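Local coordinates for cell wall surface anchor family protein (Streptococcus agalactiae serogroup V, PDB 3TXA) that forms the adhesive tip of the Group B Streptococcus pilus and probably meets host surfaces through a metal-binding von Willebrand factor A domain, at residues Asn123-Lys128 / Asp663-Lys668; Asp150-Lys155 / Val630-Asn635; Thr165-Glu170 / Thr213-Asn218; Leu331-Thr336 / Lys531-Ile536; Gly575-Gln580 / Gly594-Asp599. One frame throughout, in Å; residues are numbered along the deposited sequence.

Contact 1 (Asn123-Lys128 / Asp663-Lys668)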
# COMPACT_ATOMS: atom_id res chain seq x y z
N ASN A 123 17.45 -2.77 37.67
CA ASN A 123 17.27 -2.34 36.29
C ASN A 123 16.04 -1.45 36.11
O ASN A 123 15.10 -1.54 36.90
CB ASN A 123 17.19 -3.55 35.36
CG ASN A 123 18.53 -3.94 34.78
OD1 ASN A 123 19.45 -3.14 34.69
ND2 ASN A 123 18.64 -5.18 34.38
N PRO A 124 16.02 -0.59 35.08
CA PRO A 124 14.85 0.25 34.84
C PRO A 124 13.85 -0.36 33.88
O PRO A 124 14.18 -1.30 33.16
CB PRO A 124 15.46 1.52 34.23
CG PRO A 124 16.66 1.04 33.51
CD PRO A 124 17.19 -0.14 34.28
N ILE A 125 12.63 0.20 33.89
CA ILE A 125 11.47 -0.22 33.07
C ILE A 125 11.00 -1.67 33.34
O ILE A 125 10.40 -1.92 34.38
CB ILE A 125 11.61 0.19 31.56
CG1 ILE A 125 11.98 1.67 31.46
CG2 ILE A 125 10.30 -0.07 30.79
CD1 ILE A 125 12.40 2.12 30.10
N ASN A 126 11.24 -2.61 32.41
CA ASN A 126 10.90 -4.02 32.64
C ASN A 126 12.13 -4.92 32.87
O ASN A 126 13.27 -4.46 32.74
CB ASN A 126 9.98 -4.57 31.53
CG ASN A 126 10.53 -4.33 30.12
OD1 ASN A 126 11.53 -4.93 29.72
ND2 ASN A 126 9.85 -3.47 29.35
N GLY A 127 11.90 -6.19 33.23
CA GLY A 127 12.99 -7.16 33.39
C GLY A 127 13.34 -7.86 32.07
O GLY A 127 14.16 -8.78 32.05
N LYS A 128 12.69 -7.41 30.99
CA LYS A 128 12.95 -7.90 29.63
C LYS A 128 13.83 -6.91 28.82
O LYS A 128 14.90 -6.51 29.30
CB LYS A 128 11.62 -8.27 28.94
CG LYS A 128 11.12 -9.70 29.26
CD LYS A 128 11.68 -10.73 28.26
CE LYS A 128 12.27 -11.98 28.94
NZ LYS A 128 11.24 -12.83 29.62
N ASP A 663 17.19 11.42 27.31
CA ASP A 663 17.84 10.72 28.44
C ASP A 663 17.72 9.21 28.30
O ASP A 663 16.82 8.71 27.61
CB ASP A 663 17.34 11.20 29.81
CG ASP A 663 18.18 12.38 30.37
OD1 ASP A 663 18.83 12.22 31.44
OD2 ASP A 663 18.20 13.47 29.77
N PHE A 664 18.66 8.48 28.90
CA PHE A 664 18.63 7.02 28.94
C PHE A 664 18.24 6.72 30.37
O PHE A 664 18.59 7.47 31.29
CB PHE A 664 20.03 6.41 28.70
CG PHE A 664 20.37 6.09 27.24
CD1 PHE A 664 20.95 7.05 26.42
CD2 PHE A 664 20.21 4.81 26.74
CE1 PHE A 664 21.31 6.76 25.10
CE2 PHE A 664 20.56 4.50 25.42
CZ PHE A 664 21.11 5.47 24.61
N PRO A 665 17.50 5.62 30.59
CA PRO A 665 17.34 5.23 31.98
C PRO A 665 18.67 4.67 32.52
O PRO A 665 19.49 4.17 31.76
CB PRO A 665 16.26 4.15 31.91
CG PRO A 665 16.36 3.58 30.53
CD PRO A 665 16.91 4.65 29.65
N ILE A 666 18.88 4.75 33.83
CA ILE A 666 20.15 4.37 34.44
C ILE A 666 19.91 3.34 35.54
O ILE A 666 19.14 3.62 36.45
CB ILE A 666 20.84 5.63 35.03
CG1 ILE A 666 21.12 6.66 33.91
CG2 ILE A 666 22.10 5.24 35.79
CD1 ILE A 666 21.25 8.10 34.39
N PRO A 667 20.55 2.15 35.45
CA PRO A 667 20.52 1.18 36.55
C PRO A 667 21.28 1.66 37.78
O PRO A 667 21.92 2.71 37.76
CB PRO A 667 21.23 -0.05 35.96
CG PRO A 667 21.91 0.41 34.78
CD PRO A 667 21.13 1.56 34.23
N LYS A 668 21.16 0.89 38.87
CA LYS A 668 21.80 1.24 40.15
C LYS A 668 22.30 -0.03 40.80
O LYS A 668 21.68 -1.09 40.64
CB LYS A 668 20.82 1.95 41.09
CG LYS A 668 20.08 3.16 40.53
CD LYS A 668 19.42 4.01 41.62
CE LYS A 668 18.58 5.10 40.97
NZ LYS A 668 18.46 6.35 41.78
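Pro665 opens the contact on the side of 663-668 by setting its CB 3.5 Å from CG of Pro124, the two proline rings crossing at about a right angle. Its CG also receives the methyl tip of Ile125, whose extended chi2 (169°) carries CD1 to 4.2 Å from Pro665 CG. Ile666 turns its own side chain away from this meeting; its backbone N is hydrogen-bonded to Tyr105 OH instead. Pro667 comes next, its ring CD 4.3 Å from Pro124 CD, so that Pro124 is touched by a proline on each side of Ile666. Farther round the same ring, Pro667 CB lies 3.8 Å from OD1 of Asn123, an oxygen that has its hydrogen bond from the backbone N of Ile143. With Lys668 the chain joins the sheet, bonding through its backbone to Leu122. Proline suits this extended run before the strand: it has no N-H to leave without an acceptor in a buried place, and it offers a compact apolar ring. The contact thus rests on ring and methyl packing, with polar needs met by neighbouring strands, so the fit probably depends on shape more than on charge.

Contact 2 (Asp150-Lys155 / Val630-Asn635)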
# COMPACT_ATOMS: atom_id res chain seq x y z
N ASP A 150 30.15 -11.15 43.93
CA ASP A 150 30.81 -10.84 45.21
C ASP A 150 31.67 -9.60 45.08
O ASP A 150 31.75 -8.80 46.02
CB ASP A 150 31.69 -12.03 45.66
CG ASP A 150 31.00 -13.38 45.44
OD1 ASP A 150 30.20 -13.80 46.32
OD2 ASP A 150 31.27 -14.01 44.37
N LYS A 151 32.31 -9.46 43.92
CA LYS A 151 33.22 -8.35 43.67
C LYS A 151 32.56 -7.14 42.97
O LYS A 151 33.22 -6.11 42.75
CB LYS A 151 34.45 -8.84 42.89
CG LYS A 151 35.60 -9.37 43.76
CD LYS A 151 36.94 -9.28 43.00
CE LYS A 151 38.16 -9.59 43.87
NZ LYS A 151 38.34 -11.06 44.02
N ASN A 152 31.26 -7.27 42.67
CA ASN A 152 30.44 -6.18 42.11
C ASN A 152 30.74 -5.84 40.65
O ASN A 152 30.85 -4.67 40.26
CB ASN A 152 30.52 -4.91 42.97
CG ASN A 152 29.86 -5.08 44.32
OD1 ASN A 152 28.75 -5.63 44.44
ND2 ASN A 152 30.53 -4.60 45.36
N LYS A 153 30.86 -6.89 39.86
CA LYS A 153 31.21 -6.75 38.46
C LYS A 153 30.01 -7.05 37.58
O LYS A 153 29.48 -8.18 37.56
CB LYS A 153 32.41 -7.64 38.10
CG LYS A 153 33.69 -7.27 38.82
CD LYS A 153 34.84 -8.11 38.32
CE LYS A 153 36.04 -7.92 39.22
NZ LYS A 153 37.27 -8.49 38.62
N TYR A 154 29.59 -6.00 36.86
CA TYR A 154 28.40 -6.06 36.02
C TYR A 154 28.69 -5.67 34.57
O TYR A 154 29.68 -4.98 34.29
CB TYR A 154 27.30 -5.17 36.60
CG TYR A 154 26.98 -5.40 38.07
CD1 TYR A 154 27.51 -4.55 39.06
CD2 TYR A 154 26.13 -6.44 38.47
CE1 TYR A 154 27.22 -4.74 40.41
CE2 TYR A 154 25.81 -6.63 39.83
CZ TYR A 154 26.36 -5.78 40.79
OH TYR A 154 26.08 -5.95 42.13
N LYS A 155 27.82 -6.14 33.67
CA LYS A 155 27.91 -5.91 32.24
C LYS A 155 26.74 -5.05 31.81
O LYS A 155 25.59 -5.52 31.80
CB LYS A 155 27.87 -7.24 31.51
CG LYS A 155 28.09 -7.17 30.03
CD LYS A 155 28.21 -8.57 29.45
CE LYS A 155 29.42 -8.68 28.54
NZ LYS A 155 30.72 -8.36 29.23
N VAL A 630 31.69 -2.87 34.12
CA VAL A 630 31.90 -1.90 35.21
C VAL A 630 32.13 -2.60 36.55
O VAL A 630 31.76 -3.76 36.73
CB VAL A 630 30.73 -0.89 35.36
CG1 VAL A 630 30.65 0.03 34.17
CG2 VAL A 630 29.42 -1.61 35.51
N ARG A 631 32.72 -1.88 37.49
CA ARG A 631 32.92 -2.36 38.85
C ARG A 631 32.60 -1.22 39.81
O ARG A 631 32.92 -0.05 39.54
CB ARG A 631 34.37 -2.79 39.08
CG ARG A 631 34.57 -3.92 40.10
CD ARG A 631 35.93 -3.83 40.78
NE ARG A 631 35.91 -2.77 41.80
CZ ARG A 631 36.97 -2.07 42.21
NH1 ARG A 631 36.82 -1.12 43.14
NH2 ARG A 631 38.17 -2.30 41.68
N LEU A 632 31.96 -1.56 40.93
CA LEU A 632 31.66 -0.58 41.95
C LEU A 632 32.92 -0.27 42.74
O LEU A 632 33.59 -1.17 43.22
CB LEU A 632 30.55 -1.09 42.86
CG LEU A 632 30.19 -0.23 44.06
CD1 LEU A 632 28.74 0.23 44.03
CD2 LEU A 632 30.50 -1.03 45.32
N LYS A 633 33.25 1.02 42.84
CA LYS A 633 34.49 1.46 43.47
C LYS A 633 34.56 1.04 44.94
O LYS A 633 33.52 0.87 45.58
CB LYS A 633 34.63 2.97 43.34
CG LYS A 633 34.94 3.43 41.94
CD LYS A 633 35.27 4.89 41.92
CE LYS A 633 36.37 5.18 40.94
NZ LYS A 633 36.50 6.65 40.73
N ASP A 634 35.79 0.88 45.46
CA ASP A 634 36.01 0.43 46.86
C ASP A 634 35.41 1.34 47.97
O ASP A 634 34.96 0.85 49.01
CB ASP A 634 37.50 0.16 47.15
CG ASP A 634 38.08 -0.98 46.30
OD1 ASP A 634 37.53 -2.11 46.32
OD2 ASP A 634 39.10 -0.72 45.62
N ASN A 635 35.41 2.66 47.73
CA ASN A 635 35.04 3.66 48.74
C ASN A 635 33.55 3.84 49.02
O ASN A 635 33.13 4.89 49.49
CB ASN A 635 35.67 5.02 48.37
CG ASN A 635 37.10 5.19 48.93
OD1 ASN A 635 37.40 4.75 50.05
ND2 ASN A 635 37.97 5.84 48.16
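A bend at chi3 (77°) folds the end of Arg631 back over its own strand, whereas Lys153 runs extended beyond CG; before they part, the two chains touch at Lys153 CG and Arg631 CG, 3.7 Å apart. The bend lays the guanidinium beside the carbonyl of Leu632, which it grips side-on: Arg631 NE is 3.2 Å from Leu632 O, and Arg631 NH1 also 3.2 Å from it. Leu632 O lies nearly in the guanidinium plane, while both nitrogens approach from one face of the carbonyl. A salt bridge to Asp634 (NH1 to OD2, 3.4 Å) and another from NH2 to Glu557 hold the group further, and these acids would probably temper the positive charge of the nearby lysine and arginine.

On the backbone, Tyr154 and Val630 form an antiparallel hydrogen-bonded pair: Tyr154 N bonds Val630 O (3.1 Å), and Val630 N returns a bond to Tyr154 O (2.9 Å). Lys153 and Arg631 are the adjoining non-hydrogen-bonded pair, on the partly exposed face. A weak bond from Leu632 N to Asn152 O extends the pairing. Tyr154 and Val630 turn to the buried face, where apolar bulk belongs. Asn152, at phi 73°, takes a left-handed backbone conformation that asparagine tolerates well; its CB packs 3.8 Å from Leu632 CB, and its OD1 is bonded to Lys120 NZ. Together with Lys153 it faces Asp148 in a G1 beta bulge, closing the hairpin from strand 137-146. Antiparallel pairing of strands so far apart in sequence is consistent with an Ig-like domain into which the von Willebrand factor A domain is inserted.

Contact 3 (Thr165-Glu170 / Thr213-Asn218)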
# COMPACT_ATOMS: atom_id res chain seq x y z
N THR A 165 10.42 8.34 8.55
CA THR A 165 9.12 8.82 8.05
C THR A 165 9.26 9.28 6.65
O THR A 165 10.37 9.38 6.09
CB THR A 165 8.51 10.02 8.81
OG1 THR A 165 9.57 10.81 9.38
CG2 THR A 165 7.41 9.60 9.86
N VAL A 166 8.10 9.54 6.08
CA VAL A 166 8.00 10.30 4.87
C VAL A 166 7.38 11.64 5.22
O VAL A 166 6.35 11.71 5.90
CB VAL A 166 7.23 9.53 3.80
CG1 VAL A 166 8.15 8.58 3.15
CG2 VAL A 166 6.07 8.80 4.40
N GLU A 167 8.06 12.71 4.80
CA GLU A 167 7.57 14.09 4.90
C GLU A 167 7.33 14.46 3.46
O GLU A 167 8.08 14.05 2.57
CB GLU A 167 8.61 15.04 5.54
CG GLU A 167 9.06 14.72 7.02
CD GLU A 167 8.08 15.19 8.13
OE1 GLU A 167 7.69 16.38 8.14
OE2 GLU A 167 7.70 14.37 9.01
N THR A 168 6.26 15.21 3.22
CA THR A 168 5.91 15.55 1.84
C THR A 168 6.65 16.82 1.42
O THR A 168 6.62 17.82 2.14
CB THR A 168 4.40 15.72 1.71
OG1 THR A 168 4.08 17.07 1.34
CG2 THR A 168 3.73 15.35 3.05
N LYS A 169 7.31 16.75 0.27
CA LYS A 169 8.18 17.83 -0.21
C LYS A 169 7.54 19.23 -0.17
O LYS A 169 8.09 20.15 0.46
CB LYS A 169 8.68 17.50 -1.61
CG LYS A 169 9.60 16.32 -1.62
CD LYS A 169 9.94 15.94 -3.04
CE LYS A 169 11.02 14.90 -3.07
NZ LYS A 169 11.42 14.58 -4.45
N GLU A 170 6.39 19.37 -0.83
CA GLU A 170 5.56 20.57 -0.70
C GLU A 170 4.92 20.73 0.69
O GLU A 170 3.77 20.28 0.96
CB GLU A 170 4.49 20.63 -1.81
CG GLU A 170 5.03 20.84 -3.27
CD GLU A 170 3.89 21.04 -4.32
OE1 GLU A 170 2.71 21.28 -3.93
OE2 GLU A 170 4.19 20.96 -5.55
N THR A 213 1.59 5.14 5.37
CA THR A 213 1.11 5.30 6.73
C THR A 213 2.24 5.29 7.75
O THR A 213 1.98 5.22 8.94
CB THR A 213 0.11 4.19 7.10
OG1 THR A 213 0.63 2.93 6.66
CG2 THR A 213 -1.23 4.44 6.45
N SER A 214 3.49 5.34 7.31
CA SER A 214 4.59 5.50 8.28
C SER A 214 4.52 6.89 8.89
O SER A 214 5.17 7.18 9.90
CB SER A 214 5.94 5.30 7.63
OG SER A 214 6.07 6.15 6.52
N ASN A 215 3.74 7.77 8.26
CA ASN A 215 3.46 9.08 8.77
C ASN A 215 2.07 9.14 9.38
O ASN A 215 1.11 9.15 8.66
CB ASN A 215 3.57 10.07 7.62
CG ASN A 215 3.75 11.47 8.09
OD1 ASN A 215 3.04 11.94 9.00
ND2 ASN A 215 4.72 12.18 7.49
N LYS A 216 1.98 9.18 10.70
CA LYS A 216 0.70 9.09 11.41
C LYS A 216 -0.44 9.95 10.84
O LYS A 216 -1.63 9.71 11.15
CB LYS A 216 0.89 9.44 12.90
CG LYS A 216 1.61 8.31 13.75
CD LYS A 216 0.75 7.03 14.00
CE LYS A 216 -0.18 7.14 15.25
NZ LYS A 216 -1.30 6.13 15.16
N ASP A 217 -0.07 10.93 10.01
CA ASP A 217 -0.99 11.96 9.54
C ASP A 217 -1.69 11.62 8.23
O ASP A 217 -2.88 11.89 8.09
CB ASP A 217 -0.24 13.29 9.40
CG ASP A 217 -0.13 14.02 10.72
OD1 ASP A 217 -0.92 13.67 11.65
OD2 ASP A 217 0.73 14.93 10.83
N ASN A 218 -0.91 11.09 7.27
CA ASN A 218 -1.40 10.51 6.03
C ASN A 218 -2.54 9.51 6.17
O ASN A 218 -2.65 8.79 7.16
CB ASN A 218 -0.24 9.85 5.31
CG ASN A 218 0.72 10.85 4.75
OD1 ASN A 218 0.41 12.03 4.65
ND2 ASN A 218 1.90 10.39 4.35
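Asn215 begins a type I beta turn, 215-218, that links helix 197-212 to strand 219-225 of the von Willebrand factor A domain, and it meets Val166 near the end of the long strand 153-168, which runs in from the Ig-like part of the molecule. The side of a strand is thus set against the helix-to-strand turn of an alpha/beta domain. With CG anti to the backbone N (chi1 -161°), the amide of Asn215 swings across to the strand and presents ND2 to Val166 O. The hydrogen bond is reasonable in direction (153° at the hydrogen), but its modelled length is far too short, so the exact placing of the amide is doubtful. Asparagine suits the spot, since it can open a turn and still offer an N-H to a strand carbonyl.

Glu167 bends back at chi2 (-80°), which brings its OE2 near the same amide, 4.0 Å from Asn215 ND2, without a bond. Val166 turns its methyl CG2 to the hydroxyl of Ser214, 3.4 Å from OG, which has its hydrogen-bond partner in Lys211 O in the last turn of the helix. Val166 also leans on Val537 and Glu539 of the antiparallel neighbour 537-541; valine, beta-branched and apolar, suits a buried strand position packed on a neighbouring strand. Asn218 closes the turn: its ND2 is bonded to Ile212 O and its OD1 to Leu175 N, tying helix, turn and central sheet together. Nearby, the methyl CG2 of Thr165 rests against the turn backbone, 3.3 Å from Ser214 O.

Contact 4 (Leu331-Thr336 / Lys531-Ile536)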
# COMPACT_ATOMS: atom_id res chain seq x y z
N LEU A 331 -3.80 12.12 -3.52
CA LEU A 331 -3.10 11.25 -4.46
C LEU A 331 -3.91 10.00 -4.82
O LEU A 331 -4.60 9.42 -3.98
CB LEU A 331 -1.81 10.78 -3.81
CG LEU A 331 -0.42 11.42 -3.97
CD1 LEU A 331 -0.41 12.87 -3.62
CD2 LEU A 331 0.57 10.64 -3.09
N ILE A 332 -3.83 9.59 -6.08
CA ILE A 332 -4.39 8.32 -6.50
C ILE A 332 -3.35 7.48 -7.23
O ILE A 332 -2.77 7.93 -8.26
CB ILE A 332 -5.58 8.50 -7.44
CG1 ILE A 332 -6.76 9.16 -6.72
CG2 ILE A 332 -5.97 7.14 -8.11
CD1 ILE A 332 -7.78 9.70 -7.70
N PHE A 333 -3.12 6.26 -6.72
CA PHE A 333 -2.28 5.26 -7.45
C PHE A 333 -3.19 4.22 -8.02
O PHE A 333 -4.10 3.73 -7.33
CB PHE A 333 -1.30 4.56 -6.53
CG PHE A 333 -0.28 5.46 -5.89
CD1 PHE A 333 0.98 5.62 -6.47
CD2 PHE A 333 -0.54 6.10 -4.67
CE1 PHE A 333 1.96 6.42 -5.85
CE2 PHE A 333 0.42 6.90 -4.04
CZ PHE A 333 1.67 7.07 -4.63
N HIS A 334 -2.97 3.86 -9.26
CA HIS A 334 -3.86 2.96 -9.93
C HIS A 334 -3.02 1.84 -10.52
O HIS A 334 -2.12 2.09 -11.37
CB HIS A 334 -4.64 3.72 -11.01
CG HIS A 334 -5.58 2.87 -11.82
ND1 HIS A 334 -6.11 3.31 -13.02
CD2 HIS A 334 -6.08 1.64 -11.61
CE1 HIS A 334 -6.91 2.37 -13.51
NE2 HIS A 334 -6.91 1.35 -12.68
N VAL A 335 -3.29 0.61 -10.08
CA VAL A 335 -2.58 -0.57 -10.61
C VAL A 335 -3.53 -1.32 -11.50
O VAL A 335 -4.58 -1.73 -11.04
CB VAL A 335 -2.05 -1.48 -9.46
CG1 VAL A 335 -1.37 -2.72 -10.01
CG2 VAL A 335 -1.06 -0.73 -8.62
N THR A 336 -3.19 -1.51 -12.75
CA THR A 336 -4.10 -2.16 -13.68
C THR A 336 -3.36 -3.01 -14.71
O THR A 336 -2.19 -2.79 -14.98
CB THR A 336 -5.00 -1.14 -14.44
OG1 THR A 336 -5.77 -1.82 -15.44
CG2 THR A 336 -4.17 -0.11 -15.16
N LYS A 531 8.84 5.01 -7.10
CA LYS A 531 9.35 6.17 -7.81
C LYS A 531 8.33 7.32 -7.69
O LYS A 531 8.65 8.41 -7.15
CB LYS A 531 9.58 5.86 -9.29
CG LYS A 531 10.78 5.01 -9.54
CD LYS A 531 11.34 5.17 -11.00
CE LYS A 531 12.71 4.37 -11.23
NZ LYS A 531 12.62 2.88 -11.53
N TYR A 532 7.11 7.07 -8.17
CA TYR A 532 6.04 8.04 -8.14
C TYR A 532 5.78 8.58 -6.76
O TYR A 532 5.61 9.78 -6.60
CB TYR A 532 4.76 7.45 -8.71
CG TYR A 532 4.79 7.25 -10.22
CD1 TYR A 532 5.32 8.22 -11.08
CD2 TYR A 532 4.25 6.09 -10.78
CE1 TYR A 532 5.32 8.03 -12.46
CE2 TYR A 532 4.25 5.89 -12.15
CZ TYR A 532 4.78 6.87 -12.98
OH TYR A 532 4.75 6.64 -14.33
N PHE A 533 5.77 7.74 -5.75
CA PHE A 533 5.49 8.25 -4.42
C PHE A 533 6.61 9.21 -3.97
O PHE A 533 6.39 10.10 -3.13
CB PHE A 533 5.35 7.12 -3.43
CG PHE A 533 4.90 7.56 -2.07
CD1 PHE A 533 3.97 8.56 -1.92
CD2 PHE A 533 5.37 6.93 -0.94
CE1 PHE A 533 3.52 8.94 -0.65
CE2 PHE A 533 4.92 7.31 0.35
CZ PHE A 533 4.01 8.32 0.48
N LYS A 534 7.80 9.02 -4.55
CA LYS A 534 9.05 9.67 -4.13
C LYS A 534 9.08 11.10 -4.66
O LYS A 534 9.57 11.99 -3.97
CB LYS A 534 10.26 8.88 -4.66
CG LYS A 534 11.27 8.47 -3.58
CD LYS A 534 10.95 7.12 -2.96
CE LYS A 534 12.24 6.31 -2.72
NZ LYS A 534 12.86 5.87 -4.03
N THR A 535 8.61 11.27 -5.90
CA THR A 535 8.01 12.50 -6.42
C THR A 535 7.29 13.37 -5.40
O THR A 535 7.42 14.58 -5.46
CB THR A 535 7.06 12.06 -7.51
OG1 THR A 535 7.85 11.66 -8.62
CG2 THR A 535 6.02 13.14 -7.94
N ILE A 536 6.56 12.79 -4.46
CA ILE A 536 5.76 13.57 -3.53
C ILE A 536 6.38 13.63 -2.14
O ILE A 536 6.14 14.56 -1.40
CB ILE A 536 4.30 12.99 -3.42
CG1 ILE A 536 3.60 12.96 -4.78
CG2 ILE A 536 3.45 13.70 -2.39
CD1 ILE A 536 3.46 14.31 -5.49
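Phe333 pushes the far end of its ring between two helix residues: CZ lies 3.9 Å from CD1 of Phe533, and CE1 4.1 Å from CB of Tyr532, both partners meeting the ring at its edge, near its plane. Phe533, its chi1 of -173° swinging the ring beside its own carbonyl carbon, runs at about a right angle to the Phe333 side chain. The edge of the Phe533 ring in turn receives Leu331 CD2, 4.2 Å from its CD1. The other methyl of that leucine, CD1, passes alongside Ile536 at 4.1 Å from its CG2. The segment axes run nearly antiparallel (174°). They are 10.7 Å apart, a gap that large apolar side chains can fill. Such helix-on-sheet layering belongs to the Rossmann-like fold of von Willebrand factor A domains; strand 329-336 is the middle of its five-stranded parallel sheet and leads directly to Asp337, a magnesium ligand. Around this first shell, Phe485 on the adjacent strand stacks with the Tyr532 ring and also meets Phe333, while Tyr532 OH is anchored by Thr517 and Glu514 O. Leu208 of helix 197-212 touches both phenylalanines, and Leu175 lies against Phe533 and Ile536.

Contact 5 (Gly575-Gln580 / Gly594-Asp599)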
# COMPACT_ATOMS: atom_id res chain seq x y z
N GLY A 575 25.56 -4.24 15.35
CA GLY A 575 24.29 -3.83 14.76
C GLY A 575 23.36 -5.00 14.44
O GLY A 575 23.81 -6.11 14.15
N ASN A 576 22.05 -4.75 14.47
CA ASN A 576 21.08 -5.81 14.20
C ASN A 576 21.07 -6.27 12.73
O ASN A 576 20.36 -7.21 12.37
CB ASN A 576 19.69 -5.44 14.75
CG ASN A 576 18.93 -4.46 13.86
OD1 ASN A 576 19.49 -3.83 12.96
ND2 ASN A 576 17.63 -4.34 14.11
N ASP A 577 21.88 -5.65 11.89
CA ASP A 577 22.11 -6.16 10.54
C ASP A 577 23.37 -7.09 10.51
O ASP A 577 23.97 -7.32 9.45
CB ASP A 577 22.29 -4.98 9.59
CG ASP A 577 23.57 -4.20 9.89
OD1 ASP A 577 24.06 -4.28 11.07
OD2 ASP A 577 24.11 -3.54 8.96
N GLY A 578 23.78 -7.56 11.69
CA GLY A 578 24.92 -8.47 11.83
C GLY A 578 26.27 -7.88 11.41
O GLY A 578 27.08 -8.55 10.73
N SER A 579 26.50 -6.63 11.80
CA SER A 579 27.80 -5.96 11.59
C SER A 579 28.37 -5.68 12.98
O SER A 579 27.63 -5.72 13.97
CB SER A 579 27.65 -4.67 10.77
OG SER A 579 26.81 -3.73 11.43
N GLN A 580 29.66 -5.42 13.05
CA GLN A 580 30.29 -5.17 14.32
C GLN A 580 31.49 -4.28 14.13
O GLN A 580 32.06 -4.22 13.04
CB GLN A 580 30.75 -6.46 14.95
CG GLN A 580 31.60 -7.32 14.00
CD GLN A 580 32.13 -8.58 14.66
OE1 GLN A 580 32.83 -8.52 15.69
NE2 GLN A 580 31.80 -9.73 14.09
N GLY A 594 30.17 -2.95 6.47
CA GLY A 594 30.06 -2.50 7.86
C GLY A 594 28.66 -2.14 8.24
O GLY A 594 28.35 -1.96 9.43
N GLY A 595 27.82 -2.01 7.21
CA GLY A 595 26.39 -1.70 7.34
C GLY A 595 26.09 -0.48 8.20
O GLY A 595 26.84 0.50 8.22
N ILE A 596 24.95 -0.55 8.87
CA ILE A 596 24.55 0.27 10.00
C ILE A 596 25.73 0.93 10.78
O ILE A 596 25.57 2.02 11.33
CB ILE A 596 23.79 -0.70 10.92
CG1 ILE A 596 22.39 -0.27 11.25
CG2 ILE A 596 24.50 -0.93 12.21
CD1 ILE A 596 21.96 -0.95 12.59
N LEU A 597 26.91 0.27 10.83
CA LEU A 597 28.03 0.76 11.65
C LEU A 597 29.19 1.36 10.90
O LEU A 597 30.19 1.70 11.52
CB LEU A 597 28.57 -0.31 12.56
CG LEU A 597 27.74 -0.80 13.73
CD1 LEU A 597 28.51 -1.93 14.45
CD2 LEU A 597 27.37 0.31 14.71
N LYS A 598 29.09 1.47 9.57
CA LYS A 598 30.04 2.23 8.73
C LYS A 598 30.36 3.64 9.32
O LYS A 598 29.46 4.46 9.52
CB LYS A 598 29.46 2.39 7.32
CG LYS A 598 30.43 2.12 6.21
CD LYS A 598 31.05 3.40 5.60
CE LYS A 598 31.75 3.10 4.24
NZ LYS A 598 33.27 2.96 4.37
N ASP A 599 31.63 3.89 9.61
CA ASP A 599 32.11 5.14 10.23
C ASP A 599 31.61 5.46 11.66
O ASP A 599 31.97 6.50 12.22
CB ASP A 599 31.91 6.35 9.30
CG ASP A 599 32.50 6.13 7.91
OD1 ASP A 599 33.75 6.01 7.76
OD2 ASP A 599 31.68 6.09 6.96
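Gly575 N is bonded to Ser579 O at 2.9 Å across a type I turn followed by a G1 bulge at Gly578, between strands 571-575 and 579-582, and the loop 594-597 lies against it with Ser579 CA 5.6 Å from Gly594 CA. Asp577 carries the polar part. Its chi1 of 67° stands the carboxylate up over the turn, where the two oxygens divide their work: OD1 takes a hydrogen bond from Ser579 OG at 2.8 Å, on its syn side and 18° out of the carboxylate plane, while OD2 reaches across to Ile596 N at 3.1 Å in a weak, bent bond. The serine bond would help fix the carboxylate, which meets the facing loop through this weak bond and packing on Ile596. Glycine fits at Gly595, where a CB would point at the Asp577 carboxylate and phi is positive. The bare CA of Gly575 likewise gives room to Ile596 CG2, 3.9 Å away. Gly578 takes the left-handed bulge position, which suits glycine. Ile596 lies across Asn576, its CD1 3.8 Å from Asn576 OD1; that oxygen takes a weak bond from Lys623 N, and ND2 bonds Gly621 O. Leu597 points inward, CD1 resting 3.7 Å from Gln580 CA. Beyond the contact, Leu597 packs on Leu573, Ala586 and Val624, so the loop is laid over the sheet that includes strands 585-588 and 623-632.

How the contacts relate
Contacts 1 and 4 are buried and apolar, but contact 1 fits prolines together in the Ig-like part, whereas contact 4 layers a helix on a parallel sheet. Contacts 2, 3 and 5 are only partly buried and add polar bonding: paired backbones beside one arginine gripped by acids and a carbonyl, an asparagine at a turn whose bond is modelled too short, and an aspartate bracing a glycine-rich loop. Strand 153-168 enters both contacts 2 and 3, whose centres are about 47 Å apart, and so spans the two domains. Contact 3 touches contact 4 directly, with Lys169 N probably hydrogen-bonded to Ile536 O at 3.0 Å. All the others lie within the chain loop closed by contact 1.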